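Local coordinates for protein aminotransferase, class III (Deinococcus radiodurans, PDB 3I4J) that probably transfers amino groups between amino donors and keto acids with the help of pyridoxal phosphate, as other class III aminotransferases do, at residues L61-G66 and G293-G298; D72-Y77 and V301-G306; A331-L336 and G416-L421; A338-M343 and G423-V428. The protein carries 1 engineered substitution. All blocks are in the same frame, centred on the assembly; numbering follows the deposited sequence.

Interaction 1 of 4, residues L61-G66 and G293-G298; sequences LPFVHG and GFTYAG. With SO4 (sulfate ion), chain E.
Phe63 leaves its loop with CG anti to the backbone N (chi1 -177°), which carries the ring across to the turn at Thr295 and Tyr296. Beyond CB, CD1 comes first, 4.0 Å from Tyr296 CE1. Next around the rim, CE1 lies over one face of the Tyr296 ring and also meets, near the phenyl plane, the Thr295 O at 3.6 Å, while CZ ends 4.2 Å from Thr295 CG2. The two rings thus form an offset edge-to-face pair, with planes at 70°, and the carbonyl oxygen faces the weakly positive C-H rim of the phenylalanine.

Polar traffic runs through water. Gly66 N donates to water 4 at 2.8 Å, which has Ala297 O among the acceptors in its reach, and water 1 lies within hydrogen-bonding reach of both Val64 O and Ala297 O. His65 NE2 meets water 3 in the ring plane, and that water donates to Thr295 OG1; ND1 is hydrogen-bonded to Ser67 N. A leucine in place of His65 would probably leave Ser67 N and water 3 without these partners.

Thr295 N and OG1 both grip O4 of a sulfate, probably from the crystallisation liquor, with Ser99 N of the second subunit also on the ion, consistent with a cofactor-phosphate site at the dimer interface, as in relatives. The 61-66 loop joins helix 48-60 to strand 70-71, and the 293-298 turn leads into helix 300-315.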
loop_
_atom_site.group_PDB
_atom_site.type_symbol
_atom_site.label_atom_id
_atom_site.label_comp_id
_atom_site.label_asym_id
_atom_site.label_seq_id
_atom_site.Cartn_x
_atom_site.Cartn_y
_atom_site.Cartn_z
ATOM N N LEU C 61 13.926 -14.894 4.928
ATOM C CA LEU C 61 12.720 -15.135 4.136
ATOM C C LEU C 61 12.065 -13.778 3.885
ATOM O O LEU C 61 11.247 -13.323 4.674
ATOM C CB LEU C 61 11.744 -16.023 4.914
ATOM C CG LEU C 61 10.388 -16.251 4.236
ATOM C CD1 LEU C 61 10.503 -17.394 3.246
ATOM C CD2 LEU C 61 9.330 -16.562 5.285
ATOM N N PRO C 62 12.419 -13.117 2.777
ATOM C CA PRO C 62 11.847 -11.802 2.467
ATOM C C PRO C 62 10.424 -11.726 1.949
ATOM O O PRO C 62 9.704 -10.762 2.244
ATOM C CB PRO C 62 12.820 -11.251 1.437
ATOM C CG PRO C 62 13.208 -12.493 0.681
ATOM C CD PRO C 62 13.462 -13.476 1.800
ATOM N N PHE C 63 10.014 -12.729 1.181
ATOM C CA PHE C 63 8.702 -12.678 0.563
ATOM C C PHE C 63 7.975 -13.979 0.265
ATOM O O PHE C 63 8.553 -14.946 -0.223
ATOM C CB PHE C 63 8.806 -11.916 -0.764
ATOM C CG PHE C 63 7.489 -11.745 -1.465
ATOM C CD1 PHE C 63 6.678 -10.656 -1.178
ATOM C CD2 PHE C 63 7.030 -12.704 -2.368
ATOM C CE1 PHE C 63 5.422 -10.521 -1.778
ATOM C CE2 PHE C 63 5.773 -12.576 -2.970
ATOM C CZ PHE C 63 4.974 -11.479 -2.668
ATOM N N VAL C 64 6.681 -13.964 0.549
ATOM C CA VAL C 64 5.795 -15.069 0.235
ATOM C C VAL C 64 4.477 -14.368 -0.009
ATOM O O VAL C 64 4.205 -13.318 0.590
ATOM C CB VAL C 64 5.628 -16.100 1.392
ATOM C CG1 VAL C 64 6.958 -16.772 1.683
ATOM C CG2 VAL C 64 5.059 -15.428 2.631
ATOM N N HIS C 65 3.690 -14.898 -0.933
ATOM C CA HIS C 65 2.396 -14.310 -1.216
ATOM C C HIS C 65 1.421 -15.008 -0.271
ATOM O O HIS C 65 1.437 -16.231 -0.147
ATOM C CB HIS C 65 2.016 -14.540 -2.678
ATOM C CG HIS C 65 0.799 -13.786 -3.105
ATOM N ND1 HIS C 65 -0.479 -14.205 -2.808
ATOM C CD2 HIS C 65 0.666 -12.609 -3.765
ATOM C CE1 HIS C 65 -1.348 -13.320 -3.263
ATOM N NE2 HIS C 65 -0.679 -12.341 -3.847
ATOM N N GLY C 66 0.596 -14.215 0.404
ATOM C CA GLY C 66 -0.356 -14.744 1.366
ATOM C C GLY C 66 -1.342 -15.778 0.855
ATOM O O GLY C 66 -1.921 -16.527 1.647
ATOM N N GLY C 293 -6.534 -10.152 -3.748
ATOM C CA GLY C 293 -5.363 -9.378 -4.147
ATOM C C GLY C 293 -4.267 -9.174 -3.109
ATOM O O GLY C 293 -3.712 -10.135 -2.565
ATOM N N PHE C 294 -3.936 -7.907 -2.869
ATOM C CA PHE C 294 -2.925 -7.505 -1.893
ATOM C C PHE C 294 -1.607 -8.264 -1.990
ATOM O O PHE C 294 -1.301 -9.126 -1.170
ATOM C CB PHE C 294 -3.502 -7.631 -0.483
ATOM C CG PHE C 294 -4.687 -6.745 -0.238
ATOM C CD1 PHE C 294 -4.581 -5.367 -0.398
ATOM C CD2 PHE C 294 -5.911 -7.285 0.139
ATOM C CE1 PHE C 294 -5.678 -4.536 -0.184
ATOM C CE2 PHE C 294 -7.015 -6.463 0.356
ATOM C CZ PHE C 294 -6.898 -5.086 0.194
ATOM N N THR C 295 -0.813 -7.912 -2.991
ATOM C CA THR C 295 0.466 -8.566 -3.212
ATOM C C THR C 295 1.386 -8.577 -1.997
ATOM O O THR C 295 1.986 -9.613 -1.675
ATOM C CB THR C 295 1.207 -7.907 -4.375
ATOM O OG1 THR C 295 0.422 -8.049 -5.562
ATOM C CG2 THR C 295 2.576 -8.554 -4.577
ATOM N N TYR C 296 1.497 -7.434 -1.327
ATOM C CA TYR C 296 2.371 -7.323 -0.167
ATOM C C TYR C 296 1.698 -7.515 1.189
ATOM O O TYR C 296 2.294 -7.220 2.220
ATOM C CB TYR C 296 3.120 -5.984 -0.210
ATOM C CG TYR C 296 4.346 -6.030 -1.104
ATOM C CD1 TYR C 296 5.542 -6.578 -0.644
ATOM C CD2 TYR C 296 4.301 -5.560 -2.417
ATOM C CE1 TYR C 296 6.671 -6.654 -1.465
ATOM C CE2 TYR C 296 5.429 -5.634 -3.252
ATOM C CZ TYR C 296 6.608 -6.180 -2.766
ATOM O OH TYR C 296 7.739 -6.235 -3.564
ATOM N N ALA C 297 0.466 -8.020 1.193
ATOM C CA ALA C 297 -0.234 -8.264 2.456
ATOM C C ALA C 297 0.518 -9.370 3.195
ATOM O O ALA C 297 0.741 -10.445 2.636
ATOM C CB ALA C 297 -1.656 -8.699 2.193
ATOM N N GLY C 298 0.908 -9.104 4.441
ATOM C CA GLY C 298 1.640 -10.092 5.221
ATOM C C GLY C 298 3.135 -10.162 4.938
ATOM O O GLY C 298 3.838 -11.024 5.472
HETATM S S SO4 E . -1.254 -4.804 -4.920
HETATM O O1 SO4 E . -1.835 -4.388 -3.630
HETATM O O2 SO4 E . -1.696 -3.863 -5.962
HETATM O O3 SO4 E . 0.221 -4.750 -4.829
HETATM O O4 SO4 E . -1.697 -6.175 -5.216
HETATM O O HOH W 1 2.496 -12.716 2.788
HETATM O O HOH W 2 3.677 -10.269 0.773
HETATM O O HOH W 3 -1.357 -10.213 -5.716
HETATM O O HOH W 4 0.316 -11.446 0.157
#

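Interaction 2 of 4, residues D72-Y77 and V301-G306; sequences DVLEEY and VSVAAG
Tyr77 OH donates to water 5 at 2.7 Å, and the same water donates to Gly306 O at 2.8 Å, so one water ties the phenol of one helix to a backbone carbonyl of the other. It lies at the edge of the Tyr77 ring, in its plane, where the hydroxyl hydrogen can reach it without leaving the preferred flat orientation. Next along the ring, Tyr77 CE1 rests 3.4 Å from Gly306 C. Glycine suits this place because a beta carbon there would be pressed tightly against Tyr77 CZ.

The frame is a pair of helices running in roughly the same direction, their local axes 9.0 Å apart at 32°; helix 300-315 follows the turn carrying Thr295 and leads on to helix 318-339, in a fold probably of type I, as in relatives. Its Val303 fills the shallow depression between Val73, Leu74 and Tyr77. With CG1 anti to the backbone N (chi1 172°), that methyl lies 3.6 Å from Tyr77 CB and 3.7 Å from Val73 O, while CG2 turns to Leu74 CD1 at 4.0 Å, the two side chains crossing at about a right angle. A branched residue serves well here, because its two methyls reach different neighbours, CG1 mainly Tyr77 and Val73, CG2 Leu74. Val303 O sits above one face of the Tyr77 ring, displaced toward its rim, and Phe92 meets the same ring steeply, with Leu263 and Leu270 also packed against the tyrosine.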
loop_
_atom_site.group_PDB
_atom_site.type_symbol
_atom_site.label_atom_id
_atom_site.label_comp_id
_atom_site.label_asym_id
_atom_site.label_seq_id
_atom_site.Cartn_x
_atom_site.Cartn_y
_atom_site.Cartn_z
ATOM N N ASP C 72 6.550 -17.702 9.621
ATOM C CA ASP C 72 6.756 -17.775 11.057
ATOM C C ASP C 72 6.729 -16.393 11.711
ATOM O O ASP C 72 6.211 -16.244 12.817
ATOM C CB ASP C 72 8.057 -18.532 11.395
ATOM C CG ASP C 72 9.280 -17.986 10.679
ATOM O OD1 ASP C 72 9.153 -17.069 9.836
ATOM O OD2 ASP C 72 10.389 -18.496 10.966
ATOM N N VAL C 73 7.250 -15.373 11.029
ATOM C CA VAL C 73 7.238 -14.034 11.612
ATOM C C VAL C 73 5.827 -13.455 11.705
ATOM O O VAL C 73 5.518 -12.740 12.654
ATOM C CB VAL C 73 8.152 -13.045 10.840
ATOM C CG1 VAL C 73 9.582 -13.508 10.943
ATOM C CG2 VAL C 73 7.724 -12.932 9.384
ATOM N N LEU C 74 4.972 -13.759 10.730
ATOM C CA LEU C 74 3.600 -13.264 10.769
ATOM C C LEU C 74 2.865 -13.978 11.901
ATOM O O LEU C 74 2.127 -13.353 12.664
ATOM C CB LEU C 74 2.881 -13.519 9.439
ATOM C CG LEU C 74 1.430 -13.021 9.342
ATOM C CD1 LEU C 74 1.369 -11.534 9.669
ATOM C CD2 LEU C 74 0.879 -13.283 7.943
ATOM N N GLU C 75 3.066 -15.291 12.002
ATOM C CA GLU C 75 2.433 -16.079 13.060
ATOM C C GLU C 75 2.835 -15.524 14.424
ATOM O O GLU C 75 2.001 -15.376 15.320
ATOM C CB GLU C 75 2.872 -17.545 12.983
ATOM C CG GLU C 75 2.415 -18.305 11.749
ATOM C CD GLU C 75 0.913 -18.467 11.682
ATOM O OE1 GLU C 75 0.263 -18.487 12.755
ATOM O OE2 GLU C 75 0.383 -18.593 10.560
ATOM N N GLU C 76 4.123 -15.230 14.580
ATOM C CA GLU C 76 4.637 -14.703 15.836
ATOM C C GLU C 76 4.075 -13.315 16.116
ATOM O O GLU C 76 3.534 -13.055 17.192
ATOM C CB GLU C 76 6.165 -14.642 15.798
ATOM C CG GLU C 76 6.797 -14.102 17.070
ATOM C CD GLU C 76 8.314 -14.055 16.999
ATOM O OE1 GLU C 76 8.879 -14.453 15.954
ATOM O OE2 GLU C 76 8.941 -13.620 17.990
ATOM N N TYR C 77 4.188 -12.431 15.131
ATOM C CA TYR C 77 3.710 -11.063 15.273
ATOM C C TYR C 77 2.213 -10.962 15.571
ATOM O O TYR C 77 1.809 -10.199 16.447
ATOM C CB TYR C 77 4.035 -10.267 14.006
ATOM C CG TYR C 77 3.597 -8.826 14.070
ATOM C CD1 TYR C 77 4.143 -7.951 15.008
ATOM C CD2 TYR C 77 2.635 -8.334 13.188
ATOM C CE1 TYR C 77 3.742 -6.616 15.070
ATOM C CE2 TYR C 77 2.229 -7.003 13.241
ATOM C CZ TYR C 77 2.783 -6.152 14.182
ATOM O OH TYR C 77 2.374 -4.838 14.233
ATOM N N VAL C 301 9.278 -9.008 5.583
ATOM C CA VAL C 301 10.182 -7.973 6.062
ATOM C C VAL C 301 9.421 -6.861 6.765
ATOM O O VAL C 301 9.872 -6.342 7.787
ATOM C CB VAL C 301 11.019 -7.365 4.918
ATOM C CG1 VAL C 301 12.056 -6.416 5.493
ATOM C CG2 VAL C 301 11.709 -8.472 4.134
ATOM N N SER C 302 8.265 -6.495 6.218
ATOM C CA SER C 302 7.460 -5.438 6.818
ATOM C C SER C 302 6.890 -5.897 8.156
ATOM O O SER C 302 6.803 -5.118 9.099
ATOM C CB SER C 302 6.338 -5.028 5.867
ATOM O OG SER C 302 6.881 -4.413 4.708
ATOM N N VAL C 303 6.509 -7.165 8.230
ATOM C CA VAL C 303 5.973 -7.721 9.467
ATOM C C VAL C 303 7.081 -7.751 10.520
ATOM O O VAL C 303 6.848 -7.438 11.688
ATOM C CB VAL C 303 5.404 -9.137 9.225
ATOM C CG1 VAL C 303 5.020 -9.800 10.549
ATOM C CG2 VAL C 303 4.176 -9.041 8.323
ATOM N N ALA C 304 8.292 -8.116 10.105
ATOM C CA ALA C 304 9.427 -8.146 11.021
ATOM C C ALA C 304 9.657 -6.744 11.591
ATOM O O ALA C 304 10.031 -6.591 12.751
ATOM C CB ALA C 304 10.684 -8.633 10.290
ATOM N N ALA C 305 9.439 -5.720 10.768
ATOM C CA ALA C 305 9.610 -4.344 11.217
ATOM C C ALA C 305 8.576 -4.053 12.299
ATOM O O ALA C 305 8.892 -3.440 13.321
ATOM C CB ALA C 305 9.440 -3.379 10.047
ATOM N N GLY C 306 7.342 -4.494 12.062
ATOM C CA GLY C 306 6.281 -4.292 13.032
ATOM C C GLY C 306 6.614 -4.973 14.346
ATOM O O GLY C 306 6.440 -4.388 15.416
HETATM O O HOH W 5 3.923 -3.167 15.739
#

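Interaction 3 of 4, residues A331-L336 and G416-L421; sequences AGLQAL and GLLALL. Engineered in segment 416-421: Gly416 (natural residue Glu).
Leu418 and Leu421 use different first torsions to reach the facing helix. In Leu418, CG stands anti to the carbonyl carbon (chi1 -69°), which lays the fork of its two methyls against Gly332; in Leu421, CG is anti to the backbone N instead (chi1 -174°), and CD2 is delivered to the side chains of Leu333 and Leu336.

At the Gly332 end, Leu418 CD1 is 3.8 Å from Gly332 CA, and Leu418 CD2 is 3.8 Å from Gly332 C. The leucine therefore packs directly on bare backbone. A beta carbon on Gly332 would collide with CD1, so the smallest residue is what lets the large one in, and the CA atoms of Gly332 and Leu418 come within 6.6 Å of each other. Beside this, the contact becomes methyl against methyl. Leu333 CD2 touches Leu421 CD2 at 3.5 Å and lies 4.1 Å from Leu418 CD2, its side chain crossing each of these leucines at about a right angle. Leu336 CD1 completes the cluster at 4.2 Å from Leu421 CD2. Leucine suits all these sites: its terminal fork can reach between residues on successive turns, and it brings no polar atom needing a partner.

The two helices run in nearly the same direction, at 27°. The pair packs on the antiparallel sheet of strands 343-349, 352-357 and 400-403, consistent with the small C-terminal domain of fold type I aminotransferases: Leu333 also rests on Val346 and Leu403, and Leu421 on Leu401 and Leu403. Leu329, a turn earlier on helix 318-339, packs against Leu418.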
loop_
_atom_site.group_PDB
_atom_site.type_symbol
_atom_site.label_atom_id
_atom_site.label_comp_id
_atom_site.label_asym_id
_atom_site.label_seq_id
_atom_site.Cartn_x
_atom_site.Cartn_y
_atom_site.Cartn_z
ATOM N N ALA C 331 -0.435 20.625 28.824
ATOM C CA ALA C 331 -0.330 21.698 29.809
ATOM C C ALA C 331 0.374 22.893 29.176
ATOM O O ALA C 331 0.020 24.044 29.433
ATOM C CB ALA C 331 0.444 21.213 31.033
ATOM N N GLY C 332 1.371 22.607 28.342
ATOM C CA GLY C 332 2.108 23.664 27.676
ATOM C C GLY C 332 1.254 24.435 26.688
ATOM O O GLY C 332 1.353 25.662 26.593
ATOM N N LEU C 333 0.416 23.723 25.943
ATOM C CA LEU C 333 -0.463 24.367 24.971
ATOM C C LEU C 333 -1.499 25.222 25.697
ATOM O O LEU C 333 -1.866 26.303 25.231
ATOM C CB LEU C 333 -1.167 23.315 24.112
ATOM C CG LEU C 333 -0.279 22.412 23.244
ATOM C CD1 LEU C 333 -1.142 21.336 22.589
ATOM C CD2 LEU C 333 0.441 23.248 22.189
ATOM N N GLN C 334 -1.975 24.734 26.839
ATOM C CA GLN C 334 -2.961 25.476 27.614
ATOM C C GLN C 334 -2.311 26.742 28.172
ATOM O O GLN C 334 -2.947 27.793 28.256
ATOM C CB GLN C 334 -3.522 24.593 28.741
ATOM C CG GLN C 334 -4.247 23.343 28.218
ATOM C CD GLN C 334 -4.677 22.377 29.315
ATOM O OE1 GLN C 334 -3.940 22.133 30.269
ATOM N NE2 GLN C 334 -5.870 21.805 29.169
ATOM N N ALA C 335 -1.035 26.644 28.529
ATOM C CA ALA C 335 -0.307 27.790 29.063
ATOM C C ALA C 335 -0.114 28.857 27.985
ATOM O O ALA C 335 -0.102 30.055 28.279
ATOM C CB ALA C 335 1.042 27.341 29.607
ATOM N N LEU C 336 0.029 28.424 26.736
ATOM C CA LEU C 336 0.219 29.353 25.625
ATOM C C LEU C 336 -1.031 30.162 25.279
ATOM O O LEU C 336 -0.928 31.235 24.687
ATOM C CB LEU C 336 0.699 28.604 24.376
ATOM C CG LEU C 336 2.165 28.162 24.345
ATOM C CD1 LEU C 336 2.413 27.278 23.132
ATOM C CD2 LEU C 336 3.066 29.389 24.311
ATOM N N GLY C 416 11.102 22.088 24.158
ATOM C CA GLY C 416 11.674 22.689 22.964
ATOM C C GLY C 416 10.618 22.848 21.885
ATOM O O GLY C 416 10.569 23.854 21.175
ATOM N N LEU C 417 9.766 21.839 21.758
ATOM C CA LEU C 417 8.688 21.870 20.776
ATOM C C LEU C 417 7.780 23.059 21.092
ATOM O O LEU C 417 7.408 23.826 20.205
ATOM C CB LEU C 417 7.899 20.557 20.834
ATOM C CG LEU C 417 6.721 20.328 19.884
ATOM C CD1 LEU C 417 6.372 18.842 19.876
ATOM C CD2 LEU C 417 5.524 21.157 20.315
ATOM N N LEU C 418 7.437 23.209 22.368
ATOM C CA LEU C 418 6.579 24.308 22.807
ATOM C C LEU C 418 7.211 25.670 22.512
ATOM O O LEU C 418 6.522 26.603 22.100
ATOM C CB LEU C 418 6.281 24.173 24.307
ATOM C CG LEU C 418 5.374 22.998 24.699
ATOM C CD1 LEU C 418 5.466 22.743 26.189
ATOM C CD2 LEU C 418 3.935 23.298 24.300
ATOM N N ALA C 419 8.522 25.781 22.709
ATOM C CA ALA C 419 9.226 27.033 22.452
ATOM C C ALA C 419 9.170 27.377 20.968
ATOM O O ALA C 419 8.963 28.532 20.591
ATOM C CB ALA C 419 10.676 26.923 22.911
ATOM N N LEU C 420 9.354 26.368 20.123
ATOM C CA LEU C 420 9.312 26.576 18.681
ATOM C C LEU C 420 7.911 26.991 18.243
ATOM O O LEU C 420 7.744 27.873 17.398
ATOM C CB LEU C 420 9.727 25.295 17.952
ATOM C CG LEU C 420 11.159 24.813 18.220
ATOM C CD1 LEU C 420 11.375 23.473 17.538
ATOM C CD2 LEU C 420 12.169 25.847 17.720
ATOM N N LEU C 421 6.901 26.351 18.822
ATOM C CA LEU C 421 5.522 26.660 18.482
ATOM C C LEU C 421 5.183 28.091 18.894
ATOM O O LEU C 421 4.518 28.814 18.157
ATOM C CB LEU C 421 4.569 25.682 19.175
ATOM C CG LEU C 421 3.103 25.825 18.773
ATOM C CD1 LEU C 421 2.947 25.455 17.306
ATOM C CD2 LEU C 421 2.235 24.920 19.641
#

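Interaction 4 of 4, residues A338-M343 and G423-V428; sequences ARFPQM and GALEDV
Between Phe340 and Met343 the chain makes a type I beta turn, closed by Met343 N to Phe340 O at 3.0 Å, and this turns it from the end of helix 318-339 into strand 343-349 beside the last turns of helix 411-428. The Phe340 ring is held between two aliphatic groups. Leu425 CB stands 3.7 Å over the centre of one face, 5° off the normal, a clear CH-pi contact; Arg339 CG lies above the opposite face, nearer the rim. Leu425 CD1 then reaches along the ring to Phe340 CD2 at 3.7 Å and onward to Met343 SD at 4.0 Å, a flexible thioether whose chain, bent at chi3, brings the sulfur against the leucine methyl. An alanine at Phe340 would probably open a gap between Leu425 and the Arg339 chain, leaving both freer to turn.

The extended Arg339 chain runs over the ring, with Phe340 CZ against one face of the guanidinium near its rim, and carries NH2 to Glu426 OE1, which approaches at the guanidinium edge, the two planes 24° apart. The bond of this salt bridge is weak, being strongly bent, and its very short modelled length is doubtful. Buried apolar contacts probably carry most of the attachment, with the ion pair a charged fringe at the protein surface.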
loop_
_atom_site.group_PDB
_atom_site.type_symbol
_atom_site.label_atom_id
_atom_site.label_comp_id
_atom_site.label_asym_id
_atom_site.label_seq_id
_atom_site.Cartn_x
_atom_site.Cartn_y
_atom_site.Cartn_z
ATOM N N ALA C 338 -2.913 31.934 27.112
ATOM C CA ALA C 338 -2.918 33.224 27.793
ATOM C C ALA C 338 -2.255 34.278 26.918
ATOM O O ALA C 338 -2.726 35.411 26.813
ATOM C CB ALA C 338 -2.179 33.112 29.121
ATOM N N ARG C 339 -1.155 33.884 26.291
ATOM C CA ARG C 339 -0.392 34.761 25.420
ATOM C C ARG C 339 -1.038 34.839 24.040
ATOM O O ARG C 339 -1.002 35.883 23.379
ATOM C CB ARG C 339 1.038 34.217 25.328
ATOM C CG ARG C 339 1.997 34.944 24.407
ATOM C CD ARG C 339 3.410 34.464 24.731
ATOM N NE ARG C 339 4.372 34.631 23.646
ATOM C CZ ARG C 339 4.670 35.787 23.066
ATOM N NH1 ARG C 339 4.075 36.910 23.454
ATOM N NH2 ARG C 339 5.584 35.819 22.105
ATOM N N PHE C 340 -1.643 33.735 23.614
ATOM C CA PHE C 340 -2.283 33.679 22.305
ATOM C C PHE C 340 -3.735 33.233 22.394
ATOM O O PHE C 340 -4.061 32.076 22.122
ATOM C CB PHE C 340 -1.503 32.733 21.394
ATOM C CG PHE C 340 -0.077 33.145 21.190
ATOM C CD1 PHE C 340 0.236 34.236 20.385
ATOM C CD2 PHE C 340 0.952 32.478 21.846
ATOM C CE1 PHE C 340 1.555 34.659 20.239
ATOM C CE2 PHE C 340 2.276 32.895 21.707
ATOM C CZ PHE C 340 2.575 33.987 20.902
ATOM N N PRO C 341 -4.632 34.156 22.777
ATOM C CA PRO C 341 -6.054 33.825 22.891
ATOM C C PRO C 341 -6.718 33.472 21.561
ATOM O O PRO C 341 -7.906 33.153 21.526
ATOM C CB PRO C 341 -6.650 35.069 23.561
ATOM C CG PRO C 341 -5.726 36.174 23.138
ATOM C CD PRO C 341 -4.366 35.527 23.248
ATOM N N GLN C 342 -5.962 33.544 20.467
ATOM C CA GLN C 342 -6.505 33.171 19.165
ATOM C C GLN C 342 -6.632 31.651 19.161
ATOM O O GLN C 342 -7.259 31.065 18.277
ATOM C CB GLN C 342 -5.590 33.618 18.020
ATOM C CG GLN C 342 -5.493 35.126 17.853
ATOM C CD GLN C 342 -4.386 35.741 18.686
ATOM O OE1 GLN C 342 -3.930 35.156 19.668
ATOM N NE2 GLN C 342 -3.958 36.937 18.303
ATOM N N MET C 343 -6.015 31.021 20.156
ATOM C CA MET C 343 -6.090 29.571 20.310
ATOM C C MET C 343 -7.474 29.333 20.931
ATOM O O MET C 343 -7.625 29.333 22.155
ATOM C CB MET C 343 -4.971 29.078 21.246
ATOM C CG MET C 343 -3.542 29.285 20.706
ATOM S SD MET C 343 -2.202 28.829 21.860
ATOM C CE MET C 343 -2.101 27.036 21.573
ATOM N N GLY C 423 7.153 30.524 19.048
ATOM C CA GLY C 423 7.787 31.420 18.099
ATOM C C GLY C 423 6.964 31.570 16.835
ATOM O O GLY C 423 6.822 32.674 16.303
ATOM N N ALA C 424 6.424 30.454 16.348
ATOM C CA ALA C 424 5.602 30.454 15.144
ATOM C C ALA C 424 4.339 31.275 15.376
ATOM O O ALA C 424 3.928 32.062 14.520
ATOM C CB ALA C 424 5.230 29.019 14.760
ATOM N N LEU C 425 3.720 31.083 16.537
ATOM C CA LEU C 425 2.509 31.821 16.879
ATOM C C LEU C 425 2.829 33.311 16.953
ATOM O O LEU C 425 2.026 34.148 16.542
ATOM C CB LEU C 425 1.950 31.332 18.219
ATOM C CG LEU C 425 1.347 29.924 18.221
ATOM C CD1 LEU C 425 1.043 29.482 19.648
ATOM C CD2 LEU C 425 0.083 29.915 17.374
ATOM N N GLU C 426 4.008 33.633 17.476
ATOM C CA GLU C 426 4.443 35.020 17.589
ATOM C C GLU C 426 4.632 35.637 16.201
ATOM O O GLU C 426 4.219 36.769 15.957
ATOM C CB GLU C 426 5.755 35.095 18.376
ATOM C CG GLU C 426 6.437 36.463 18.367
ATOM C CD GLU C 426 5.597 37.550 19.009
ATOM O OE1 GLU C 426 5.160 37.363 20.164
ATOM O OE2 GLU C 426 5.377 38.596 18.362
ATOM N N ASP C 427 5.255 34.887 15.296
ATOM C CA ASP C 427 5.494 35.377 13.941
ATOM C C ASP C 427 4.193 35.713 13.214
ATOM O O ASP C 427 4.067 36.774 12.603
ATOM C CB ASP C 427 6.266 34.341 13.110
ATOM C CG ASP C 427 7.585 33.937 13.743
ATOM O OD1 ASP C 427 8.276 34.812 14.304
ATOM O OD2 ASP C 427 7.940 32.740 13.661
ATOM N N VAL C 428 3.226 34.804 13.287
ATOM C CA VAL C 428 1.947 34.991 12.613
ATOM C C VAL C 428 0.973 35.895 13.362
ATOM O O VAL C 428 0.362 36.784 12.769
ATOM C CB VAL C 428 1.257 33.631 12.361
ATOM C CG1 VAL C 428 -0.060 33.837 11.631
ATOM C CG2 VAL C 428 2.176 32.729 11.554
#

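Overall arrangement
The four contacts form two groups. Interactions 1 and 2 touch each other, Pro62 and Gly298 packing on the start of helix 300-315, and both border the second subunit. Interactions 3 and 4 lie about 10 Å apart between centres and use the same two helices, 318-339 and 411-428, with Met343 bridging them; no other chain of the assembly touches them. About 43 Å separates the centres of interactions 1 and 3. Chemistry follows place: interaction 1, at the subunit boundary, is water-mediated and anion-binding; the more buried interaction 2 keeps a single bridging water; interaction 3 is purely aliphatic, though only partly buried; interaction 4 joins a buried aromatic centre to a charged surface edge.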